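Local coordinates for protein multicopper oxidase (Uncultured bacterium, PDB 4E9X) that probably oxidises substrates at one copper centre and passes the electrons to a copper cluster that reduces dioxygen to water, at residues 133-144 / 187-197. Sequence-based numbering, arbitrary orientation.
Sequences EKRVTKDVIMMM and DVVKIRFFGAG
Thr137 OG1 serves two neighbouring groups, donating to Asp187 OD1 at 2.7 Å from above the carboxylate plane and accepting from Val188 N at 3.0 Å. With chi1 at 62°, the hydroxyl sits between the backbone N and carbonyl carbon of Thr137, facing both partners. Thr137 N returns a bond to Val188 O, and a water bridges Asp187 OD2 to Lys138 NZ. From here strands 138-144 and 187-195 run parallel, their bonds alternating from Lys190 N to Lys138 O (2.8 Å) as far as Met144 N to Phe194 O.

On the face bearing Asp139, Arg192 presents NE and NH2 side-on to the carboxylate, NE meeting OD1 at 2.8 Å and NH2 meeting OD2 at 2.9 Å. Both oxygens use syn lone pairs, and the planes lie 26° apart. Lys190 CE lies over one face of the Arg192 guanidinium, and Lys190 NZ forms salt bridges to Glu133 OE2 (2.8 Å) and to Asp238. A leucine in place of Arg192 would probably leave the Asp139 carboxylate without its paired charge. Farther along, Met143 lays CG and SD over a face of the Phe194 ring; on the other side of the sheet, Met142 SD meets the Phe193 edge, a second Met-aromatic contact.

This parallel pair lies inside a cupredoxin-type sheet, between strands 167-170 and 236-243; strand 119-125 packs on the Phe194 face and strand 181-183 on the Val140 face.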
ATOM      1  N   GLU A 133       7.126  -0.181 -26.151  1.00 18.52           N
ATOM      2  CA  GLU A 133       5.897   0.539 -26.458  1.00 17.90           C
ATOM      3  C   GLU A 133       5.636   0.468 -27.943  1.00 18.56           C
ATOM      4  O   GLU A 133       4.479   0.492 -28.377  1.00 23.79           O
ATOM      5  CB  GLU A 133       5.958   2.001 -25.972  1.00 19.97           C
ATOM      6  CG  GLU A 133       5.737   1.998 -24.437  1.00 22.88           C
ATOM      7  CD  GLU A 133       5.808   3.426 -23.924  1.00 26.72           C
ATOM      8  OE1 GLU A 133       6.818   4.139 -24.148  1.00 24.73           O
ATOM      9  OE2 GLU A 133       4.817   3.759 -23.245  1.00 19.67           O
ATOM     10  N   LYS A 134       6.656   0.342 -28.767  1.00 21.15           N
ATOM     11  CA  LYS A 134       6.421   0.264 -30.218  1.00 24.75           C
ATOM     12  C   LYS A 134       5.894  -1.088 -30.674  1.00 25.92           C
ATOM     13  O   LYS A 134       5.419  -1.217 -31.821  1.00 31.49           O
ATOM     14  CB  LYS A 134       7.732   0.595 -30.949  1.00 25.98           C
ATOM     15  CG  LYS A 134       8.261   2.003 -30.708  1.00 31.26           C
ATOM     16  CD  LYS A 134       9.518   2.316 -31.502  1.00 40.80           C
ATOM     17  CE  LYS A 134      10.241   3.542 -30.988  1.00 48.76           C
ATOM     18  NZ  LYS A 134      11.730   3.422 -30.880  1.00 51.78           N
ATOM     19  N   ARG A 135       5.951  -2.142 -29.861  1.00 22.02           N
ATOM     20  CA  ARG A 135       5.440  -3.466 -30.192  1.00 21.72           C
ATOM     21  C   ARG A 135       3.980  -3.606 -29.821  1.00 15.76           C
ATOM     22  O   ARG A 135       3.312  -4.577 -30.174  1.00 15.18           O
ATOM     23  CB  ARG A 135       6.210  -4.518 -29.375  1.00 21.69           C
ATOM     24  CG  ARG A 135       7.632  -4.667 -29.898  1.00 25.64           C
ATOM     25  CD  ARG A 135       8.459  -5.684 -29.082  1.00 29.77           C
ATOM     26  NE  ARG A 135       7.754  -6.927 -29.046  1.00 32.43           N
ATOM     27  CZ  ARG A 135       7.330  -7.634 -28.009  1.00 28.54           C
ATOM     28  NH1 ARG A 135       7.570  -7.224 -26.787  1.00 28.84           N
ATOM     29  NH2 ARG A 135       6.685  -8.748 -28.348  1.00 27.85           N
ATOM     30  N   VAL A 136       3.488  -2.660 -29.062  1.00 14.77           N
ATOM     31  CA  VAL A 136       2.150  -2.752 -28.496  1.00 13.13           C
ATOM     32  C   VAL A 136       1.077  -2.817 -29.591  1.00 12.53           C
ATOM     33  O   VAL A 136       1.106  -2.033 -30.553  1.00 15.57           O
ATOM     34  CB  VAL A 136       1.912  -1.541 -27.584  1.00 12.77           C
ATOM     35  CG1 VAL A 136       0.457  -1.464 -27.140  1.00 12.82           C
ATOM     36  CG2 VAL A 136       2.848  -1.636 -26.381  1.00 15.71           C
ATOM     37  N   THR A 137       0.132  -3.734 -29.422  1.00 10.79           N
ATOM     38  CA  THR A 137      -0.971  -3.907 -30.362  1.00 11.34           C
ATOM     39  C   THR A 137      -2.301  -3.534 -29.722  1.00 11.30           C
ATOM     40  O   THR A 137      -3.298  -3.366 -30.427  1.00 13.69           O
ATOM     41  CB  THR A 137      -1.061  -5.336 -30.906  1.00 11.80           C
ATOM     42  OG1 THR A 137      -1.303  -6.177 -29.786  1.00 11.74           O
ATOM     43  CG2 THR A 137       0.264  -5.740 -31.580  1.00 19.74           C
ATOM     44  N   LYS A 138      -2.320  -3.333 -28.411  1.00 10.68           N
ATOM     45  CA  LYS A 138      -3.573  -2.970 -27.743  1.00  9.99           C
ATOM     46  C   LYS A 138      -3.225  -2.179 -26.484  1.00  9.13           C
ATOM     47  O   LYS A 138      -2.346  -2.630 -25.745  1.00 11.09           O
ATOM     48  CB  LYS A 138      -4.330  -4.228 -27.349  1.00 11.70           C
ATOM     49  CG  LYS A 138      -5.763  -3.929 -26.861  1.00 13.12           C
ATOM     50  CD  LYS A 138      -6.378  -5.194 -26.281  1.00 15.52           C
ATOM     51  CE  LYS A 138      -6.441  -6.361 -27.284  1.00 18.86           C
ATOM     52  NZ  LYS A 138      -7.170  -5.903 -28.503  1.00 21.96           N
ATOM     53  N   ASP A 139      -3.876  -1.052 -26.296  1.00  9.13           N
ATOM     54  CA  ASP A 139      -3.651  -0.139 -25.165  1.00  9.09           C
ATOM     55  C   ASP A 139      -4.913  -0.112 -24.362  1.00  8.17           C
ATOM     56  O   ASP A 139      -5.999  -0.025 -24.960  1.00 10.03           O
ATOM     57  CB  ASP A 139      -3.218   1.218 -25.762  1.00  9.68           C
ATOM     58  CG  ASP A 139      -2.591   2.185 -24.797  1.00  9.94           C
ATOM     59  OD1 ASP A 139      -2.510   1.942 -23.584  1.00 10.60           O
ATOM     60  OD2 ASP A 139      -2.153   3.251 -25.310  1.00 12.93           O
ATOM     61  N   VAL A 140      -4.804  -0.246 -23.050  1.00  7.96           N
ATOM     62  CA  VAL A 140      -5.910  -0.515 -22.141  1.00  7.90           C
ATOM     63  C   VAL A 140      -5.823   0.411 -20.936  1.00  7.90           C
ATOM     64  O   VAL A 140      -4.808   0.446 -20.266  1.00  9.55           O
ATOM     65  CB  VAL A 140      -5.784  -1.985 -21.661  1.00  8.17           C
ATOM     66  CG1 VAL A 140      -6.800  -2.391 -20.595  1.00  9.03           C
ATOM     67  CG2 VAL A 140      -5.879  -2.938 -22.883  1.00  9.96           C
ATOM     68  N   ILE A 141      -6.921   1.103 -20.661  1.00  7.05           N
ATOM     69  CA  ILE A 141      -7.020   1.981 -19.475  1.00  6.98           C
ATOM     70  C   ILE A 141      -7.891   1.326 -18.453  1.00  6.79           C
ATOM     71  O   ILE A 141      -9.035   0.959 -18.761  1.00  7.32           O
ATOM     72  CB  ILE A 141      -7.566   3.355 -19.909  1.00  7.58           C
ATOM     73  CG1 ILE A 141      -6.433   4.173 -20.594  1.00  7.58           C
ATOM     74  CG2 ILE A 141      -8.189   4.145 -18.745  1.00  7.53           C
ATOM     75  CD1 ILE A 141      -6.894   5.421 -21.318  1.00  8.72           C
ATOM     76  N   MET A 142      -7.398   1.214 -17.223  1.00  6.75           N
ATOM     77  CA  MET A 142      -8.141   0.666 -16.078  1.00  7.19           C
ATOM     78  C   MET A 142      -8.107   1.640 -14.907  1.00  7.04           C
ATOM     79  O   MET A 142      -7.079   1.773 -14.216  1.00  7.25           O
ATOM     80  CB  MET A 142      -7.558  -0.679 -15.603  1.00  7.86           C
ATOM     81  CG  MET A 142      -7.764  -1.772 -16.683  1.00  8.46           C
ATOM     82  SD  MET A 142      -7.420  -3.370 -15.953  1.00 12.92           S
ATOM     83  CE  MET A 142      -7.425  -4.473 -17.364  1.00 12.61           C
ATOM     84  N   MET A 143      -9.239   2.331 -14.667  1.00  7.40           N
ATOM     85  CA  MET A 143      -9.283   3.342 -13.589  1.00  7.27           C
ATOM     86  C   MET A 143     -10.103   2.764 -12.461  1.00  7.20           C
ATOM     87  O   MET A 143     -11.327   2.506 -12.625  1.00  7.81           O
ATOM     88  CB  MET A 143      -9.950   4.622 -14.140  1.00  7.68           C
ATOM     89  CG  MET A 143      -9.196   5.159 -15.367  1.00  9.08           C
ATOM     90  SD  MET A 143      -9.703   6.831 -15.892  1.00  9.31           S
ATOM     91  CE  MET A 143      -8.910   7.817 -14.625  1.00 10.48           C
ATOM     92  N   MET A 144      -9.473   2.500 -11.342  1.00  6.98           N
ATOM     93  CA  MET A 144     -10.141   1.841 -10.218  1.00  7.95           C
ATOM     94  C   MET A 144     -10.681   2.854  -9.235  1.00  6.99           C
ATOM     95  O   MET A 144     -10.058   3.893  -9.005  1.00  8.06           O
ATOM     96  CB  MET A 144      -9.175   0.894  -9.476  1.00  8.58           C
ATOM     97  CG  MET A 144      -9.144  -0.533 -10.046  1.00  9.81           C
ATOM     98  SD  MET A 144      -8.575  -0.671 -11.751  1.00  8.91           S
ATOM     99  CE  MET A 144      -6.866  -0.120 -11.546  1.00 10.87           C
ATOM    100  N   ASP A 187      -0.735 -10.861 -29.389  1.00  9.92           N
ATOM    101  CA  ASP A 187      -0.937  -9.470 -28.974  1.00  9.24           C
ATOM    102  C   ASP A 187       0.103  -9.079 -27.937  1.00  8.74           C
ATOM    103  O   ASP A 187       0.619  -9.892 -27.185  1.00  9.61           O
ATOM    104  CB  ASP A 187      -2.343  -9.282 -28.391  1.00  9.51           C
ATOM    105  CG  ASP A 187      -3.387  -8.854 -29.404  1.00 12.76           C
ATOM    106  OD1 ASP A 187      -3.067  -8.133 -30.390  1.00 18.72           O
ATOM    107  OD2 ASP A 187      -4.583  -9.209 -29.208  1.00 12.32           O
ATOM    108  N   VAL A 188       0.387  -7.768 -27.918  1.00  9.25           N
ATOM    109  CA  VAL A 188       1.270  -7.159 -26.905  1.00  9.21           C
ATOM    110  C   VAL A 188       0.442  -6.056 -26.291  1.00  8.89           C
ATOM    111  O   VAL A 188       0.083  -5.072 -26.959  1.00 10.58           O
ATOM    112  CB  VAL A 188       2.534  -6.598 -27.577  1.00  9.80           C
ATOM    113  CG1 VAL A 188       3.432  -5.923 -26.500  1.00 12.58           C
ATOM    114  CG2 VAL A 188       3.258  -7.709 -28.290  1.00 12.63           C
ATOM    115  N   VAL A 189       0.100  -6.252 -25.012  1.00  8.66           N
ATOM    116  CA  VAL A 189      -0.968  -5.432 -24.393  1.00  8.35           C
ATOM    117  C   VAL A 189      -0.315  -4.458 -23.396  1.00  7.84           C
ATOM    118  O   VAL A 189       0.357  -4.896 -22.480  1.00  8.40           O
ATOM    119  CB  VAL A 189      -1.995  -6.306 -23.701  1.00  8.23           C
ATOM    120  CG1 VAL A 189      -3.166  -5.451 -23.187  1.00 10.02           C
ATOM    121  CG2 VAL A 189      -2.535  -7.400 -24.648  1.00 10.72           C
ATOM    122  N   LYS A 190      -0.572  -3.160 -23.596  1.00  8.21           N
ATOM    123  CA  LYS A 190      -0.133  -2.164 -22.599  1.00  8.07           C
ATOM    124  C   LYS A 190      -1.343  -1.912 -21.709  1.00  7.92           C
ATOM    125  O   LYS A 190      -2.409  -1.568 -22.249  1.00  8.63           O
ATOM    126  CB  LYS A 190       0.339  -0.905 -23.332  1.00  9.30           C
ATOM    127  CG  LYS A 190       0.643   0.252 -22.354  1.00  9.57           C
ATOM    128  CD  LYS A 190       1.213   1.444 -23.145  1.00 11.41           C
ATOM    129  CE  LYS A 190       1.694   2.572 -22.317  1.00 11.83           C
ATOM    130  NZ  LYS A 190       2.984   2.323 -21.608  1.00 10.54           N
ATOM    131  N   ILE A 191      -1.195  -2.085 -20.392  1.00  7.40           N
ATOM    132  CA  ILE A 191      -2.282  -1.754 -19.457  1.00  7.57           C
ATOM    133  C   ILE A 191      -1.806  -0.588 -18.584  1.00  6.71           C
ATOM    134  O   ILE A 191      -0.709  -0.649 -18.028  1.00  7.79           O
ATOM    135  CB  ILE A 191      -2.723  -2.958 -18.637  1.00  7.72           C
ATOM    136  CG1 ILE A 191      -3.186  -4.082 -19.601  1.00  9.90           C
ATOM    137  CG2 ILE A 191      -3.850  -2.564 -17.703  1.00  9.33           C
ATOM    138  CD1 ILE A 191      -2.795  -5.434 -19.162  1.00 26.86           C
ATOM    139  N   ARG A 192      -2.669   0.401 -18.488  1.00  6.81           N
ATOM    140  CA  ARG A 192      -2.419   1.592 -17.657  1.00  7.16           C
ATOM    141  C   ARG A 192      -3.399   1.537 -16.498  1.00  6.39           C
ATOM    142  O   ARG A 192      -4.613   1.704 -16.716  1.00  7.46           O
ATOM    143  CB  ARG A 192      -2.639   2.840 -18.508  1.00  7.76           C
ATOM    144  CG  ARG A 192      -1.747   2.884 -19.761  1.00  8.10           C
ATOM    145  CD  ARG A 192      -2.128   4.053 -20.630  1.00  8.90           C
ATOM    146  NE  ARG A 192      -1.603   4.042 -22.002  1.00  8.17           N
ATOM    147  CZ  ARG A 192      -0.694   4.898 -22.423  1.00  8.62           C
ATOM    148  NH1 ARG A 192      -0.043   5.775 -21.648  1.00  9.23           N
ATOM    149  NH2 ARG A 192      -0.367   4.852 -23.723  1.00  9.89           N
ATOM    150  N   PHE A 193      -2.868   1.324 -15.287  1.00  6.94           N
ATOM    151  CA  PHE A 193      -3.680   1.293 -14.073  1.00  7.13           C
ATOM    152  C   PHE A 193      -3.707   2.685 -13.421  1.00  6.20           C
ATOM    153  O   PHE A 193      -2.644   3.306 -13.316  1.00  7.41           O
ATOM    154  CB  PHE A 193      -3.080   0.336 -13.022  1.00  7.27           C
ATOM    155  CG  PHE A 193      -2.957  -1.116 -13.446  1.00  6.44           C
ATOM    156  CD1 PHE A 193      -4.093  -1.872 -13.784  1.00  7.86           C
ATOM    157  CD2 PHE A 193      -1.748  -1.746 -13.433  1.00  9.36           C
ATOM    158  CE1 PHE A 193      -3.980  -3.211 -14.118  1.00  7.92           C
ATOM    159  CE2 PHE A 193      -1.629  -3.096 -13.804  1.00 10.13           C
ATOM    160  CZ  PHE A 193      -2.762  -3.852 -14.092  1.00  8.56           C
ATOM    161  N   PHE A 194      -4.878   3.078 -12.947  1.00  6.57           N
ATOM    162  CA  PHE A 194      -5.007   4.359 -12.245  1.00  7.12           C
ATOM    163  C   PHE A 194      -5.697   4.168 -10.909  1.00  6.65           C
ATOM    164  O   PHE A 194      -6.779   3.533 -10.857  1.00  7.37           O
ATOM    165  CB  PHE A 194      -5.867   5.359 -13.037  1.00  7.27           C
ATOM    166  CG  PHE A 194      -5.491   5.681 -14.453  1.00  6.56           C
ATOM    167  CD1 PHE A 194      -5.222   6.990 -14.826  1.00  6.99           C
ATOM    168  CD2 PHE A 194      -5.461   4.693 -15.451  1.00  7.46           C
ATOM    169  CE1 PHE A 194      -4.969   7.345 -16.157  1.00  7.57           C
ATOM    170  CE2 PHE A 194      -5.241   5.007 -16.779  1.00  7.36           C
ATOM    171  CZ  PHE A 194      -5.023   6.342 -17.128  1.00  8.09           C
ATOM    172  N   GLY A 195      -5.093   4.759  -9.871  1.00  6.34           N
ATOM    173  CA  GLY A 195      -5.767   4.815  -8.574  1.00  6.94           C
ATOM    174  C   GLY A 195      -6.679   6.056  -8.549  1.00  7.23           C
ATOM    175  O   GLY A 195      -6.325   7.110  -7.999  1.00  7.85           O
ATOM    176  N   ALA A 196      -7.852   5.954  -9.189  1.00  7.84           N
ATOM    177  CA  ALA A 196      -8.658   7.162  -9.378  1.00  8.36           C
ATOM    178  C   ALA A 196      -9.453   7.506  -8.133  1.00  7.86           C
ATOM    179  O   ALA A 196      -9.607   8.685  -7.822  1.00 10.86           O
ATOM    180  CB  ALA A 196      -9.591   6.927 -10.558  1.00 10.19           C
ATOM    181  N   GLY A 197      -9.953   6.524  -7.373  1.00  8.59           N
ATOM    182  CA  GLY A 197     -10.691   6.758  -6.149  1.00  9.69           C
ATOM    183  C   GLY A 197      -9.811   6.684  -4.910  1.00  9.00           C
ATOM    184  O   GLY A 197      -8.579   6.828  -4.980  1.00  9.36           O
TER
HETATM  185  O   HOH W   1      -6.968  -8.252 -30.120  1.00 19.16           O